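Local structure of hydroxyglutarate synthase (Oryza sativa, 6W1K) at residues Asn37-Ile43 and Thr244-Ser248; Ala154-Ser158 and Gly190-Asn194; Pro262-Glu267 and Ile302-Thr306. The protein uses iron(II) and dioxygen to convert 2-oxoadipate to D-2-hydroxyglutarate with loss of carbon dioxide, a step in plant lysine breakdown. One frame throughout, in Å; residues are numbered along the deposited sequence.

Interaction 1 of 3, residues Asn37-Ile43 and Thr244-Ser248; sequences NPTAKTI and TVADS
Thr39 keeps OG1 beside its own backbone N (chi1 -67°), and Asp247 sets its CG anti to the carbonyl carbon (chi1 -80°). These torsions bring the hydroxyl and the backbone NH of Thr39 up to one carboxylate. Thr39 N donates to Asp247 OD2 at 2.9 Å, with an N-H...O angle of 158°. Thr39 OG1 donates to Asp247 OD1 at a short 2.5 Å. Both oxygens use their syn lone pairs, so the two bonds hold the carboxylate in a fork and limit its rotation. Asp247 OD2 also lies 3.3 Å from Pro38 N, which has no hydrogen to give.

Asn37 is the N-cap of helix 38-51, but its side chain does no capping. Its OD1 accepts from Ser264 N, and its ND2 donates to Tyr33 O. Asp247, from the loop between strands 239-243 and 248-252, thus supplies an acceptor to the helix start from far along the chain. One turn further on, Ile43 CD1 meets Thr244 CG2 tip to tip at 3.5 Å. Thr244 OG1 turns to Ile266 N.

Helix and loop are therefore joined by a polar grip at one end and a methyl contact at the other. Asp247 receives the NH of Thr39 at the positive end of the helix dipole, which would probably favour the charged carboxylate.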
loop_
_atom_site.group_PDB
_atom_site.type_symbol
_atom_site.label_atom_id
_atom_site.label_comp_id
_atom_site.label_asym_id
_atom_site.label_seq_id
_atom_site.Cartn_x
_atom_site.Cartn_y
_atom_site.Cartn_z
ATOM N N ASN A 37 -6.624 6.737 -10.569
ATOM C CA ASN A 37 -5.238 6.420 -10.904
ATOM C C ASN A 37 -5.181 5.722 -12.255
ATOM O O ASN A 37 -5.059 4.486 -12.334
ATOM C CB ASN A 37 -4.608 5.583 -9.794
ATOM C CG ASN A 37 -4.500 6.363 -8.501
ATOM O OD1 ASN A 37 -3.524 7.084 -8.299
ATOM N ND2 ASN A 37 -5.538 6.288 -7.658
ATOM N N PRO A 38 -5.229 6.502 -13.343
ATOM C CA PRO A 38 -5.198 5.919 -14.693
ATOM C C PRO A 38 -3.953 5.103 -14.989
ATOM O O PRO A 38 -4.016 4.169 -15.805
ATOM C CB PRO A 38 -5.259 7.153 -15.615
ATOM C CG PRO A 38 -5.656 8.280 -14.782
ATOM C CD PRO A 38 -5.264 7.973 -13.369
ATOM N N THR A 39 -2.813 5.442 -14.382
ATOM C CA THR A 39 -1.588 4.681 -14.634
ATOM C C THR A 39 -1.712 3.267 -14.075
ATOM O O THR A 39 -1.394 2.280 -14.751
ATOM C CB THR A 39 -0.380 5.396 -14.027
ATOM O OG1 THR A 39 -0.150 6.635 -14.725
ATOM C CG2 THR A 39 0.864 4.510 -14.102
ATOM N N ALA A 40 -2.172 3.153 -12.830
ATOM C CA ALA A 40 -2.340 1.841 -12.239
ATOM C C ALA A 40 -3.384 1.041 -13.001
ATOM O O ALA A 40 -3.189 -0.142 -13.270
ATOM C CB ALA A 40 -2.736 1.988 -10.773
ATOM N N LYS A 41 -4.506 1.677 -13.351
ATOM C CA LYS A 41 -5.549 0.986 -14.091
ATOM C C LYS A 41 -5.027 0.486 -15.428
ATOM O O LYS A 41 -5.342 -0.633 -15.846
ATOM C CB LYS A 41 -6.737 1.918 -14.295
ATOM C CG LYS A 41 -7.925 1.324 -15.029
ATOM C CD LYS A 41 -9.033 2.361 -15.171
ATOM C CE LYS A 41 -10.195 1.834 -16.011
ATOM N NZ LYS A 41 -11.154 2.926 -16.411
ATOM N N THR A 42 -4.250 1.312 -16.134
ATOM C CA THR A 42 -3.745 0.885 -17.435
ATOM C C THR A 42 -2.771 -0.271 -17.300
ATOM O O THR A 42 -2.828 -1.233 -18.069
ATOM C CB THR A 42 -3.067 2.043 -18.158
ATOM O OG1 THR A 42 -4.042 3.030 -18.446
ATOM C CG2 THR A 42 -2.433 1.557 -19.481
ATOM N N ILE A 43 -1.840 -0.168 -16.349
ATOM C CA ILE A 43 -0.848 -1.220 -16.163
ATOM C C ILE A 43 -1.523 -2.546 -15.828
ATOM O O ILE A 43 -1.113 -3.596 -16.327
ATOM C CB ILE A 43 0.163 -0.814 -15.075
ATOM C CG1 ILE A 43 1.117 0.238 -15.622
ATOM C CG2 ILE A 43 1.013 -2.014 -14.624
ATOM C CD1 ILE A 43 2.037 0.873 -14.589
ATOM N N THR A 244 5.676 2.517 -9.618
ATOM C CA THR A 244 5.540 3.631 -10.534
ATOM C C THR A 244 5.612 4.938 -9.754
ATOM O O THR A 244 5.394 4.984 -8.538
ATOM C CB THR A 244 4.217 3.582 -11.301
ATOM O OG1 THR A 244 3.128 3.502 -10.377
ATOM C CG2 THR A 244 4.169 2.415 -12.270
ATOM N N VAL A 245 5.947 6.003 -10.476
ATOM C CA VAL A 245 5.712 7.351 -9.985
ATOM C C VAL A 245 4.213 7.594 -9.909
ATOM O O VAL A 245 3.469 7.293 -10.854
ATOM C CB VAL A 245 6.406 8.369 -10.900
ATOM C CG1 VAL A 245 6.143 9.797 -10.424
ATOM C CG2 VAL A 245 7.907 8.074 -10.953
ATOM N N ALA A 246 3.767 8.145 -8.781
ATOM C CA ALA A 246 2.358 8.365 -8.541
ATOM C C ALA A 246 1.757 9.256 -9.622
ATOM O O ALA A 246 2.422 10.132 -10.186
ATOM C CB ALA A 246 2.140 9.002 -7.163
ATOM N N ASP A 247 0.486 8.998 -9.927
ATOM C CA ASP A 247 -0.295 9.909 -10.741
ATOM C C ASP A 247 -0.520 11.230 -10.005
ATOM O O ASP A 247 -0.466 11.313 -8.776
ATOM C CB ASP A 247 -1.642 9.291 -11.105
ATOM C CG ASP A 247 -1.531 8.301 -12.260
ATOM O OD1 ASP A 247 -0.729 8.533 -13.190
ATOM O OD2 ASP A 247 -2.242 7.277 -12.233
ATOM N N SER A 248 -0.748 12.273 -10.788
ATOM C CA SER A 248 -1.154 13.572 -10.260
ATOM C C SER A 248 -2.554 13.932 -10.730
ATOM O O SER A 248 -3.021 13.484 -11.778
ATOM C CB SER A 248 -0.167 14.663 -10.697
ATOM O OG SER A 248 1.096 14.449 -10.096
#

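Interaction 2 of 3, residues Ala154-Ser158 and Gly190-Asn194; sequences ATLAS and GYALN. With OOG (2-oxoadipic acid), chain F.
Ala154 CB sits over the centre of the Tyr191 ring. It is 3.4 Å from the ring centroid and only 7° off the ring normal, so this is a CH-pi contact made squarely on one face. The nearest ring atom is Tyr191 CZ, 3.5 Å from Ala154 CB. Ala157, one helical turn on, adds its CB at 4.1 Å from Tyr191 CD2, approaching obliquely. The small alanine side chains let the ring lie close against helix 154-160.

The far end of the ring is anchored too. Tyr191 OH is hydrogen-bonded to Ser74 OG and Tyr70 O, and Leu75 of helix 72-81 touches both Ala154 and Tyr191.

A polar bond accompanies the CH-pi contact. Ser158 carries OG anti to its backbone N (chi1 -170°), which directs the hydroxyl to the loop. Ser158 OG donates to Tyr191 O at 2.8 Å, from a position tilted 34° out of the carbonyl plane. Tyr191 is thus held by its ring, its hydroxyl and its carbonyl.

In the fold, the contact ties helix 154-160 to the linker between helix 181-189 and strand 195-199. That linker leads through Asn194, of the 2-oxoadipate pocket, to the metal ligand His195. All the touching residues are buried. The buried carbonyl of Tyr191 accepts from a serine hydroxyl, while a methyl packs over its ring face, which probably helps to fix the linker at Tyr191, shortly before it enters strand 195-199.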
loop_
_atom_site.group_PDB
_atom_site.type_symbol
_atom_site.label_atom_id
_atom_site.label_comp_id
_atom_site.label_asym_id
_atom_site.label_seq_id
_atom_site.Cartn_x
_atom_site.Cartn_y
_atom_site.Cartn_z
ATOM N N ALA A 154 -13.053 4.731 9.387
ATOM C CA ALA A 154 -12.037 4.924 8.359
ATOM C C ALA A 154 -12.290 4.045 7.147
ATOM O O ALA A 154 -11.983 4.438 6.020
ATOM C CB ALA A 154 -10.638 4.638 8.933
ATOM N N THR A 155 -12.836 2.851 7.349
ATOM C CA THR A 155 -13.083 1.970 6.207
ATOM C C THR A 155 -14.208 2.482 5.318
ATOM O O THR A 155 -14.116 2.405 4.086
ATOM C CB THR A 155 -13.391 0.564 6.731
ATOM O OG1 THR A 155 -12.330 0.202 7.616
ATOM C CG2 THR A 155 -13.464 -0.438 5.608
ATOM N N LEU A 156 -15.268 3.013 5.919
ATOM C CA LEU A 156 -16.302 3.703 5.160
ATOM C C LEU A 156 -15.710 4.826 4.324
ATOM O O LEU A 156 -16.025 4.972 3.139
ATOM C CB LEU A 156 -17.350 4.246 6.124
ATOM C CG LEU A 156 -18.718 3.621 6.343
ATOM C CD1 LEU A 156 -19.435 4.555 7.308
ATOM C CD2 LEU A 156 -19.406 3.482 5.040
ATOM N N ALA A 157 -14.832 5.629 4.928
ATOM C CA ALA A 157 -14.140 6.684 4.186
ATOM C C ALA A 157 -13.352 6.110 3.006
ATOM O O ALA A 157 -13.410 6.630 1.883
ATOM C CB ALA A 157 -13.220 7.450 5.128
ATOM N N SER A 158 -12.627 5.023 3.241
ATOM C CA SER A 158 -11.798 4.437 2.195
ATOM C C SER A 158 -12.650 3.859 1.070
ATOM O O SER A 158 -12.311 4.005 -0.108
ATOM C CB SER A 158 -10.902 3.350 2.794
ATOM O OG SER A 158 -9.945 2.932 1.846
ATOM N N GLY A 190 -6.359 11.127 2.552
ATOM C CA GLY A 190 -7.004 10.436 3.656
ATOM C C GLY A 190 -6.716 8.942 3.614
ATOM O O GLY A 190 -5.597 8.501 3.348
ATOM N N TYR A 191 -7.746 8.167 3.887
ATOM C CA TYR A 191 -7.675 6.723 3.987
ATOM C C TYR A 191 -7.785 6.008 2.634
ATOM O O TYR A 191 -8.020 4.782 2.601
ATOM C CB TYR A 191 -8.787 6.267 4.916
ATOM C CG TYR A 191 -8.649 6.691 6.352
ATOM C CD1 TYR A 191 -7.685 6.123 7.165
ATOM C CD2 TYR A 191 -9.514 7.638 6.902
ATOM C CE1 TYR A 191 -7.567 6.484 8.478
ATOM C CE2 TYR A 191 -9.409 7.992 8.204
ATOM C CZ TYR A 191 -8.441 7.401 9.002
ATOM O OH TYR A 191 -8.335 7.744 10.327
ATOM N N ALA A 192 -7.624 6.729 1.529
ATOM C CA ALA A 192 -7.640 6.110 0.213
ATOM C C ALA A 192 -6.489 5.130 0.090
ATOM O O ALA A 192 -5.401 5.332 0.634
ATOM C CB ALA A 192 -7.524 7.147 -0.908
ATOM N N LEU A 193 -6.744 4.036 -0.614
ATOM C CA LEU A 193 -5.678 3.080 -0.876
ATOM C C LEU A 193 -4.496 3.793 -1.525
ATOM O O LEU A 193 -4.648 4.453 -2.565
ATOM C CB LEU A 193 -6.223 1.997 -1.786
ATOM C CG LEU A 193 -5.269 0.898 -2.163
ATOM C CD1 LEU A 193 -4.892 0.008 -0.969
ATOM C CD2 LEU A 193 -5.975 0.104 -3.250
ATOM N N ASN A 194 -3.322 3.682 -0.899
ATOM C CA ASN A 194 -2.134 4.387 -1.395
ATOM C C ASN A 194 -1.469 3.622 -2.537
ATOM O O ASN A 194 -0.937 4.233 -3.480
ATOM C CB ASN A 194 -1.164 4.599 -0.234
ATOM C CG ASN A 194 0.177 5.087 -0.695
ATOM O OD1 ASN A 194 1.088 4.299 -0.906
ATOM N ND2 ASN A 194 0.302 6.392 -0.876
HETATM C C2 OOG F . 3.993 2.554 1.802
HETATM C C3 OOG F . 5.413 2.342 1.275
HETATM C C4 OOG F . 6.017 1.068 1.877
HETATM C C6 OOG F . 6.461 -1.358 0.913
HETATM O O4 OOG F . 7.480 -1.511 1.631
HETATM O O3 OOG F . 6.220 -2.174 -0.004
HETATM C C5 OOG F . 5.519 -0.184 1.154
HETATM C C1 OOG F . 3.434 3.929 1.411
HETATM O O1 OOG F . 2.504 4.377 1.986
HETATM O O2 OOG F . 3.997 4.678 0.376
HETATM O O5 OOG F . 4.404 -0.256 0.777
#

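Interaction 3 of 3, residues Pro262-Glu267 and Ile302-Thr306. With NI (nickel (II) ion), chain E; OOG (2-oxoadipic acid), chain F.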
loop_
_atom_site.group_PDB
_atom_site.type_symbol
_atom_site.label_atom_id
_atom_site.label_comp_id
_atom_site.label_asym_id
_atom_site.label_seq_id
_atom_site.Cartn_x
_atom_site.Cartn_y
_atom_site.Cartn_z
ATOM N N PRO A 262 -0.630 14.927 -5.486
ATOM C CA PRO A 262 -0.373 13.501 -5.752
ATOM C C PRO A 262 -1.560 12.608 -5.394
ATOM O O PRO A 262 -2.228 12.791 -4.375
ATOM C CB PRO A 262 0.831 13.194 -4.848
ATOM C CG PRO A 262 0.645 14.129 -3.667
ATOM C CD PRO A 262 0.084 15.410 -4.289
ATOM N N ARG A 263 -1.841 11.657 -6.281
ATOM C CA ARG A 263 -2.740 10.557 -5.951
ATOM C C ARG A 263 -1.868 9.338 -5.627
ATOM O O ARG A 263 -0.870 9.458 -4.894
ATOM C CB ARG A 263 -3.743 10.316 -7.081
ATOM C CG ARG A 263 -4.750 11.483 -7.275
ATOM C CD ARG A 263 -5.623 11.679 -6.055
ATOM N NE ARG A 263 -6.870 12.377 -6.320
ATOM C CZ ARG A 263 -7.682 12.824 -5.367
ATOM N NH1 ARG A 263 -7.360 12.664 -4.083
ATOM N NH2 ARG A 263 -8.808 13.440 -5.691
ATOM N N SER A 264 -2.229 8.174 -6.132
ATOM C CA SER A 264 -1.615 6.922 -5.706
ATOM C C SER A 264 -0.755 6.359 -6.823
ATOM O O SER A 264 -0.606 6.944 -7.896
ATOM C CB SER A 264 -2.694 5.938 -5.277
ATOM O OG SER A 264 -3.401 6.467 -4.169
ATOM N N TYR A 265 -0.156 5.207 -6.546
ATOM C CA TYR A 265 0.764 4.573 -7.470
ATOM C C TYR A 265 0.526 3.081 -7.386
ATOM O O TYR A 265 -0.385 2.621 -6.689
ATOM C CB TYR A 265 2.215 4.932 -7.158
ATOM C CG TYR A 265 2.754 4.471 -5.802
ATOM C CD1 TYR A 265 2.607 5.264 -4.679
ATOM C CD2 TYR A 265 3.438 3.271 -5.658
ATOM C CE1 TYR A 265 3.100 4.894 -3.460
ATOM C CE2 TYR A 265 3.937 2.885 -4.420
ATOM C CZ TYR A 265 3.757 3.711 -3.325
ATOM O OH TYR A 265 4.238 3.379 -2.082
ATOM N N ILE A 266 1.306 2.315 -8.137
ATOM C CA ILE A 266 1.208 0.861 -8.093
ATOM C C ILE A 266 2.607 0.283 -7.923
ATOM O O ILE A 266 3.584 0.809 -8.469
ATOM C CB ILE A 266 0.493 0.297 -9.350
ATOM C CG1 ILE A 266 0.301 -1.221 -9.209
ATOM C CG2 ILE A 266 1.245 0.615 -10.653
ATOM C CD1 ILE A 266 -0.711 -1.860 -10.217
ATOM N N GLU A 267 2.706 -0.791 -7.145
ATOM C CA GLU A 267 3.975 -1.439 -6.857
ATOM C C GLU A 267 3.973 -2.845 -7.455
ATOM O O GLU A 267 2.919 -3.418 -7.778
ATOM C CB GLU A 267 4.223 -1.443 -5.338
ATOM C CG GLU A 267 5.501 -2.098 -4.902
ATOM C CD GLU A 267 5.491 -2.454 -3.418
ATOM O OE1 GLU A 267 5.054 -1.612 -2.618
ATOM O OE2 GLU A 267 5.914 -3.577 -3.045
ATOM N N ILE A 302 10.381 3.496 -1.288
ATOM C CA ILE A 302 9.118 3.362 -2.002
ATOM C C ILE A 302 8.139 4.434 -1.554
ATOM O O ILE A 302 7.312 4.885 -2.353
ATOM C CB ILE A 302 8.548 1.942 -1.799
ATOM C CG1 ILE A 302 9.476 0.920 -2.454
ATOM C CG2 ILE A 302 7.148 1.793 -2.398
ATOM C CD1 ILE A 302 9.161 -0.530 -2.101
ATOM N N PHE A 303 8.244 4.899 -0.292
ATOM C CA PHE A 303 7.412 6.016 0.166
ATOM C C PHE A 303 7.537 7.214 -0.774
ATOM O O PHE A 303 6.623 8.039 -0.869
ATOM C CB PHE A 303 7.806 6.485 1.585
ATOM C CG PHE A 303 7.181 5.685 2.704
ATOM C CD1 PHE A 303 5.799 5.653 2.876
ATOM C CD2 PHE A 303 7.978 4.981 3.589
ATOM C CE1 PHE A 303 5.228 4.917 3.901
ATOM C CE2 PHE A 303 7.411 4.225 4.616
ATOM C CZ PHE A 303 6.034 4.198 4.773
ATOM N N GLU A 304 8.674 7.340 -1.443
ATOM C CA GLU A 304 8.953 8.510 -2.248
ATOM C C GLU A 304 8.329 8.446 -3.638
ATOM O O GLU A 304 8.484 9.400 -4.421
ATOM C CB GLU A 304 10.470 8.707 -2.311
ATOM C CG GLU A 304 11.053 9.027 -0.923
ATOM C CD GLU A 304 12.517 9.404 -0.943
ATOM O OE1 GLU A 304 12.936 10.086 -1.905
ATOM O OE2 GLU A 304 13.238 9.018 0.013
ATOM N N SER A 305 7.580 7.392 -3.942
ATOM C CA SER A 305 6.828 7.349 -5.190
ATOM C C SER A 305 5.847 8.504 -5.303
ATOM O O SER A 305 5.483 8.884 -6.419
ATOM C CB SER A 305 6.089 6.024 -5.291
ATOM O OG SER A 305 7.013 4.946 -5.207
ATOM N N THR A 306 5.429 9.081 -4.186
ATOM C CA THR A 306 4.511 10.198 -4.207
ATOM C C THR A 306 5.208 11.534 -4.016
ATOM O O THR A 306 4.523 12.568 -4.001
ATOM C CB THR A 306 3.433 10.043 -3.116
ATOM O OG1 THR A 306 4.050 9.728 -1.857
ATOM C CG2 THR A 306 2.406 8.976 -3.484
HETATM NI NI NI E . 4.171 -1.500 -0.934
HETATM C C2 OOG F . 3.993 2.554 1.802
HETATM C C3 OOG F . 5.413 2.342 1.275
HETATM C C4 OOG F . 6.017 1.068 1.877
HETATM C C6 OOG F . 6.461 -1.358 0.913
HETATM O O4 OOG F . 7.480 -1.511 1.631
HETATM O O3 OOG F . 6.220 -2.174 -0.004
HETATM C C5 OOG F . 5.519 -0.184 1.154
HETATM C C1 OOG F . 3.434 3.929 1.411
HETATM O O1 OOG F . 2.504 4.377 1.986
HETATM O O2 OOG F . 3.997 4.678 0.376
HETATM O O5 OOG F . 4.404 -0.256 0.777
#
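Glu267 OE1 binds the nickel ion at 1.9 Å. The 2-oxoadipic acid chelates the same metal with its keto oxygen O5 at 2.1 Å from nickel and its carboxylate oxygen O3 at a longer 2.4 Å from nickel. His59 and His195 complete the protein ligands. At the other end of the substrate, Tyr265 OH donates to O2 of the second carboxylate at 2.8 Å, and O2 lies in the plane of the tyrosine ring, at its edge. Arg63 NH2 bonds to the substrate as well. Phe303 lays one ring face along the substrate chain, with C3 of the acid 3.6 Å above the ring plane and offset toward the rim.

Two histidines and one glutamate around the metal make a facial-triad type of site, with two imidazoles and one carboxylate. The ligands sit on strands 57-65, 195-199 and 258-271 of the mixed sheet, as suits a member of the glyoxalase (VOC-like) clan. Nickel occupies the place of the native iron(II).

The second shell holds these groups in place. Gln241 NE2 donates to Glu267 OE2, the oxygen that does not bind the metal. Tyr265 places CG between its backbone N and carbonyl carbon (chi1 63°), which turns the ring toward segment 302-306. There Ser305 CB lies over the ring centre, 3.5 Å from the Tyr265 centroid and 6° off the normal, a CH-pi contact. Ile302 CG2 packs 3.3 Å from Tyr265 OH, while Thr306 CG2 meets the ring edge. Ser305 is itself fixed: its OG and its N both donate to Ile302 O, the OG lying in the carbonyl plane on a lone pair. Ser305 OG also bonds Ser243 OG, and the polar partner of Thr306 is Arg63.

Segment 262-267 joins the three contacts. Interactions 1 and 3 have centres about 9 Å apart and touch: Asp247 O lies 2.9 Å from Arg263 N, probably a hydrogen bond. Interactions 2 and 3, with centres about 15 Å apart, meet where Leu193 O lies 2.9 Å from Ser264 OG, again a probable hydrogen bond. Interactions 1 and 2 do not touch; their nearest atoms are about 5 Å apart. Interaction 3 holds the metal and substrate directly. Interaction 2 reaches the substrate pocket through Asn194. Interaction 1 stands further back, with the Thr244 side chain about 11 Å from the nickel but about 4 Å from that of Tyr265.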